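PDB 3KBQ: protein Ta0487 from Thermoplasma acidophilum, which is of unknown function but belongs to the CinA family, this chain holding its probable molybdopterin-binding domain. Local coordinates for residues R126-I139 and K155-D167. Numbering follows the deposited sequence.
Sequences RPIENPVGTAPGLI and KEMEALLKAMEKD
Ile128 opens the contact by laying both branches against the helical segment: its CG2 packs on Leu160 CD2 at 3.7 Å, while CD1 meets Met164 CG. CG2 lies anti to the backbone N and CG1 beside it (chi1 -37°), which spreads the branches over Leu160 of the helix and Met164 just after it. Asn130 carries the polar part. Its ND2 donates to Glu156 OE1 over 2.8 Å with an N-H...O angle of 161°; the acceptor lies in the amide plane, whereas the donor stands above the carboxylate plane. A second ND2 bond goes to Ala135 O, and OD1 accepts from Val132 N (an Asx turn) and Gly133 N (extending it to an Asx motif) on one face, so the amide's rotation is fixed. Val132 lies over one face of the helix, CG1 against Glu156 CG and CG2 4.0 Å from Ala159 CB. Gly133 CA lies 3.5 Å from Glu156 CD. One water accepts from Ala135 N and donates to Glu156 OE1. Ile139 CD1 meets Met164 SD at 3.7 Å, tip to tip. The contact thus seats the hairpin of strands 125-128, outermost in this chain's mixed sheet, and 137-142 on helix 154-163 and Met164, with strand 145-150 touching Leu160 and Met164 and helix 96-106 packing against Pro127 and Pro136.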
loop_
_atom_site.group_PDB
_atom_site.type_symbol
_atom_site.label_atom_id
_atom_site.label_comp_id
_atom_site.label_asym_id
_atom_site.label_seq_id
_atom_site.Cartn_x
_atom_site.Cartn_y
_atom_site.Cartn_z
ATOM N N ARG B 126 -19.828 -8.977 -11.856
ATOM C CA ARG B 126 -20.509 -8.402 -13.007
ATOM C C ARG B 126 -19.609 -7.327 -13.637
ATOM O O ARG B 126 -18.984 -6.543 -12.900
ATOM C CB ARG B 126 -21.778 -7.698 -12.553
ATOM C CG ARG B 126 -22.946 -8.601 -12.272
ATOM C CD ARG B 126 -24.206 -7.755 -12.077
ATOM N NE ARG B 126 -24.216 -7.048 -10.791
ATOM C CZ ARG B 126 -24.166 -5.726 -10.639
ATOM N NH1 ARG B 126 -24.108 -4.923 -11.697
ATOM N NH2 ARG B 126 -24.177 -5.204 -9.414
ATOM N N PRO B 127 -19.591 -7.222 -14.986
ATOM C CA PRO B 127 -18.782 -6.150 -15.550
ATOM C C PRO B 127 -19.462 -4.796 -15.403
ATOM O O PRO B 127 -20.678 -4.745 -15.372
ATOM C CB PRO B 127 -18.653 -6.535 -17.030
ATOM C CG PRO B 127 -19.864 -7.472 -17.346
ATOM C CD PRO B 127 -20.431 -7.910 -15.997
ATOM N N ILE B 128 -18.676 -3.724 -15.289
ATOM C CA ILE B 128 -19.173 -2.356 -15.344
ATOM C C ILE B 128 -18.607 -1.672 -16.587
ATOM O O ILE B 128 -17.381 -1.697 -16.823
ATOM C CB ILE B 128 -18.679 -1.446 -14.177
ATOM C CG1 ILE B 128 -18.581 -2.200 -12.837
ATOM C CG2 ILE B 128 -19.578 -0.204 -14.142
ATOM C CD1 ILE B 128 -17.533 -1.610 -11.820
ATOM N N GLU B 129 -19.489 -1.026 -17.339
ATOM C CA GLU B 129 -19.139 -0.397 -18.606
ATOM C C GLU B 129 -18.086 0.665 -18.432
ATOM O O GLU B 129 -18.157 1.468 -17.504
ATOM C CB GLU B 129 -20.371 0.233 -19.232
ATOM C CG GLU B 129 -20.131 0.574 -20.702
ATOM C CD GLU B 129 -20.676 1.945 -21.097
ATOM O OE1 GLU B 129 -20.514 2.348 -22.285
ATOM O OE2 GLU B 129 -21.279 2.614 -20.225
ATOM N N ASN B 130 -17.098 0.663 -19.301
ATOM C CA ASN B 130 -16.061 1.663 -19.254
ATOM C C ASN B 130 -16.256 2.606 -20.429
ATOM O O ASN B 130 -15.785 2.325 -21.521
ATOM C CB ASN B 130 -14.692 0.989 -19.321
ATOM C CG ASN B 130 -13.537 1.948 -19.152
ATOM O OD1 ASN B 130 -13.682 3.191 -19.162
ATOM N ND2 ASN B 130 -12.353 1.368 -19.013
ATOM N N PRO B 131 -16.923 3.751 -20.199
ATOM C CA PRO B 131 -17.245 4.605 -21.331
ATOM C C PRO B 131 -16.021 5.328 -21.896
ATOM O O PRO B 131 -16.086 5.844 -23.015
ATOM C CB PRO B 131 -18.247 5.607 -20.739
ATOM C CG PRO B 131 -17.925 5.686 -19.297
ATOM C CD PRO B 131 -17.084 4.462 -18.916
ATOM N N VAL B 132 -14.915 5.327 -21.151
ATOM C CA VAL B 132 -13.705 6.070 -21.494
ATOM C C VAL B 132 -12.667 5.169 -22.147
ATOM O O VAL B 132 -12.078 5.534 -23.164
ATOM C CB VAL B 132 -13.008 6.678 -20.223
ATOM C CG1 VAL B 132 -11.769 7.502 -20.616
ATOM C CG2 VAL B 132 -13.972 7.466 -19.348
ATOM N N GLY B 133 -12.400 4.008 -21.551
ATOM C CA GLY B 133 -11.299 3.181 -22.025
ATOM C C GLY B 133 -11.855 1.851 -22.447
ATOM O O GLY B 133 -13.065 1.707 -22.609
ATOM N N THR B 134 -11.012 0.841 -22.595
ATOM C CA THR B 134 -11.578 -0.406 -23.102
ATOM C C THR B 134 -11.863 -1.492 -22.050
ATOM O O THR B 134 -12.725 -2.332 -22.292
ATOM C CB THR B 134 -10.791 -0.974 -24.296
ATOM O OG1 THR B 134 -9.410 -1.127 -23.924
ATOM C CG2 THR B 134 -10.936 -0.043 -25.495
ATOM N N ALA B 135 -11.156 -1.504 -20.918
ATOM C CA ALA B 135 -11.381 -2.583 -19.956
ATOM C C ALA B 135 -12.632 -2.314 -19.097
ATOM O O ALA B 135 -12.725 -1.252 -18.476
ATOM C CB ALA B 135 -10.157 -2.777 -19.079
ATOM N N PRO B 136 -13.593 -3.246 -19.072
ATOM C CA PRO B 136 -14.691 -3.054 -18.113
ATOM C C PRO B 136 -14.166 -3.057 -16.655
ATOM O O PRO B 136 -13.144 -3.708 -16.375
ATOM C CB PRO B 136 -15.576 -4.291 -18.328
ATOM C CG PRO B 136 -14.764 -5.249 -19.100
ATOM C CD PRO B 136 -13.728 -4.494 -19.844
ATOM N N GLY B 137 -14.846 -2.345 -15.752
ATOM C CA GLY B 137 -14.656 -2.579 -14.325
ATOM C C GLY B 137 -15.446 -3.816 -13.924
ATOM O O GLY B 137 -16.223 -4.361 -14.720
ATOM N N LEU B 138 -15.250 -4.272 -12.689
ATOM C CA LEU B 138 -16.025 -5.386 -12.136
ATOM C C LEU B 138 -16.531 -5.026 -10.754
ATOM O O LEU B 138 -15.794 -4.405 -9.984
ATOM C CB LEU B 138 -15.177 -6.660 -12.061
ATOM C CG LEU B 138 -14.590 -7.266 -13.355
ATOM C CD1 LEU B 138 -13.868 -8.589 -13.056
ATOM C CD2 LEU B 138 -15.665 -7.502 -14.376
ATOM N N ILE B 139 -17.779 -5.390 -10.441
ATOM C CA ILE B 139 -18.275 -5.366 -9.064
ATOM C C ILE B 139 -18.536 -6.816 -8.759
ATOM O O ILE B 139 -19.181 -7.512 -9.554
ATOM C CB ILE B 139 -19.661 -4.704 -8.877
ATOM C CG1 ILE B 139 -19.824 -3.487 -9.764
ATOM C CG2 ILE B 139 -19.982 -4.380 -7.379
ATOM C CD1 ILE B 139 -21.217 -3.452 -10.477
ATOM N N LYS B 155 -8.329 8.585 -15.258
ATOM C CA LYS B 155 -9.580 9.103 -15.793
ATOM C C LYS B 155 -10.661 7.998 -15.856
ATOM O O LYS B 155 -11.841 8.231 -15.570
ATOM C CB LYS B 155 -9.318 9.739 -17.154
ATOM C CG LYS B 155 -10.529 10.330 -17.817
ATOM C CD LYS B 155 -10.130 10.776 -19.219
ATOM C CE LYS B 155 -11.249 11.574 -19.862
ATOM N NZ LYS B 155 -11.357 12.925 -19.213
ATOM N N GLU B 156 -10.252 6.779 -16.194
ATOM C CA GLU B 156 -11.187 5.655 -16.261
ATOM C C GLU B 156 -11.577 5.229 -14.844
ATOM O O GLU B 156 -12.752 4.960 -14.564
ATOM C CB GLU B 156 -10.529 4.478 -16.997
ATOM C CG GLU B 156 -10.126 4.829 -18.420
ATOM C CD GLU B 156 -9.421 3.656 -19.125
ATOM O OE1 GLU B 156 -9.737 2.453 -18.877
ATOM O OE2 GLU B 156 -8.538 3.955 -19.929
ATOM N N MET B 157 -10.582 5.152 -13.950
ATOM C CA MET B 157 -10.804 4.644 -12.592
ATOM C C MET B 157 -11.863 5.567 -11.972
ATOM O O MET B 157 -12.894 5.080 -11.467
ATOM C CB MET B 157 -9.490 4.617 -11.779
ATOM C CG MET B 157 -9.609 4.195 -10.262
ATOM S SD MET B 157 -10.345 5.476 -9.182
ATOM C CE MET B 157 -8.988 6.662 -9.242
ATOM N N GLU B 158 -11.655 6.888 -12.108
ATOM C CA GLU B 158 -12.504 7.892 -11.458
ATOM C C GLU B 158 -13.912 7.921 -12.053
ATOM O O GLU B 158 -14.897 7.984 -11.301
ATOM C CB GLU B 158 -11.858 9.274 -11.473
ATOM C CG GLU B 158 -10.470 9.245 -10.796
ATOM C CD GLU B 158 -9.675 10.555 -10.916
ATOM O OE1 GLU B 158 -10.205 11.543 -11.438
ATOM O OE2 GLU B 158 -8.518 10.603 -10.436
ATOM N N ALA B 159 -14.000 7.779 -13.375
ATOM C CA ALA B 159 -15.289 7.701 -14.042
ATOM C C ALA B 159 -16.098 6.505 -13.537
ATOM O O ALA B 159 -17.254 6.649 -13.186
ATOM C CB ALA B 159 -15.125 7.639 -15.548
ATOM N N LEU B 160 -15.492 5.336 -13.489
ATOM C CA LEU B 160 -16.210 4.123 -13.067
ATOM C C LEU B 160 -16.576 4.132 -11.563
ATOM O O LEU B 160 -17.665 3.698 -11.154
ATOM C CB LEU B 160 -15.359 2.899 -13.394
ATOM C CG LEU B 160 -15.329 2.370 -14.845
ATOM C CD1 LEU B 160 -14.061 1.623 -15.053
ATOM C CD2 LEU B 160 -16.422 1.406 -15.089
ATOM N N LEU B 161 -15.666 4.643 -10.741
ATOM C CA LEU B 161 -15.928 4.723 -9.313
ATOM C C LEU B 161 -17.141 5.611 -9.051
ATOM O O LEU B 161 -18.055 5.239 -8.279
ATOM C CB LEU B 161 -14.669 5.172 -8.536
ATOM C CG LEU B 161 -14.763 5.073 -7.022
ATOM C CD1 LEU B 161 -15.180 3.669 -6.620
ATOM C CD2 LEU B 161 -13.389 5.468 -6.355
ATOM N N LYS B 162 -17.174 6.757 -9.735
ATOM C CA LYS B 162 -18.340 7.647 -9.690
ATOM C C LYS B 162 -19.655 7.028 -10.190
ATOM O O LYS B 162 -20.687 7.215 -9.566
ATOM C CB LYS B 162 -18.021 9.018 -10.313
ATOM C CG LYS B 162 -17.286 9.887 -9.269
ATOM C CD LYS B 162 -16.753 11.234 -9.751
ATOM C CE LYS B 162 -15.337 11.104 -10.285
ATOM N NZ LYS B 162 -15.385 10.752 -11.730
ATOM N N ALA B 163 -19.607 6.258 -11.264
ATOM C CA ALA B 163 -20.756 5.490 -11.754
ATOM C C ALA B 163 -21.262 4.391 -10.781
ATOM O O ALA B 163 -22.414 3.954 -10.881
ATOM C CB ALA B 163 -20.435 4.883 -13.106
ATOM N N MET B 164 -20.384 3.939 -9.880
ATOM C CA MET B 164 -20.681 2.898 -8.878
ATOM C C MET B 164 -21.154 3.471 -7.537
ATOM O O MET B 164 -21.339 2.716 -6.584
ATOM C CB MET B 164 -19.419 2.057 -8.593
ATOM C CG MET B 164 -19.040 1.053 -9.683
ATOM S SD MET B 164 -20.523 0.123 -10.197
ATOM C CE MET B 164 -20.878 -0.714 -8.656
ATOM N N GLU B 165 -21.335 4.790 -7.451
ATOM C CA GLU B 165 -21.509 5.439 -6.146
ATOM C C GLU B 165 -22.764 4.963 -5.417
ATOM O O GLU B 165 -22.799 4.920 -4.182
ATOM C CB GLU B 165 -21.524 6.952 -6.289
ATOM C CG GLU B 165 -21.637 7.708 -4.992
ATOM C CD GLU B 165 -21.538 9.206 -5.212
ATOM O OE1 GLU B 165 -20.990 9.619 -6.259
ATOM O OE2 GLU B 165 -22.007 9.979 -4.343
ATOM N N LYS B 166 -23.783 4.600 -6.185
ATOM C CA LYS B 166 -25.011 4.058 -5.605
ATOM C C LYS B 166 -24.838 2.657 -5.012
ATOM O O LYS B 166 -25.564 2.296 -4.096
ATOM C CB LYS B 166 -26.154 4.135 -6.603
ATOM C CG LYS B 166 -26.615 5.569 -6.786
ATOM C CD LYS B 166 -27.167 5.824 -8.182
ATOM C CE LYS B 166 -27.528 7.294 -8.364
ATOM N NZ LYS B 166 -28.622 7.455 -9.368
ATOM N N ASP B 167 -23.852 1.898 -5.497
ATOM C CA ASP B 167 -23.464 0.625 -4.862
ATOM C C ASP B 167 -22.687 0.790 -3.563
ATOM O O ASP B 167 -22.552 -0.160 -2.775
ATOM C CB ASP B 167 -22.620 -0.223 -5.812
ATOM C CG ASP B 167 -23.446 -1.258 -6.554
ATOM O OD1 ASP B 167 -23.705 -2.352 -5.978
ATOM O OD2 ASP B 167 -23.826 -0.976 -7.718
HETATM O O HOH W 1 -9.312 0.314 -20.239
#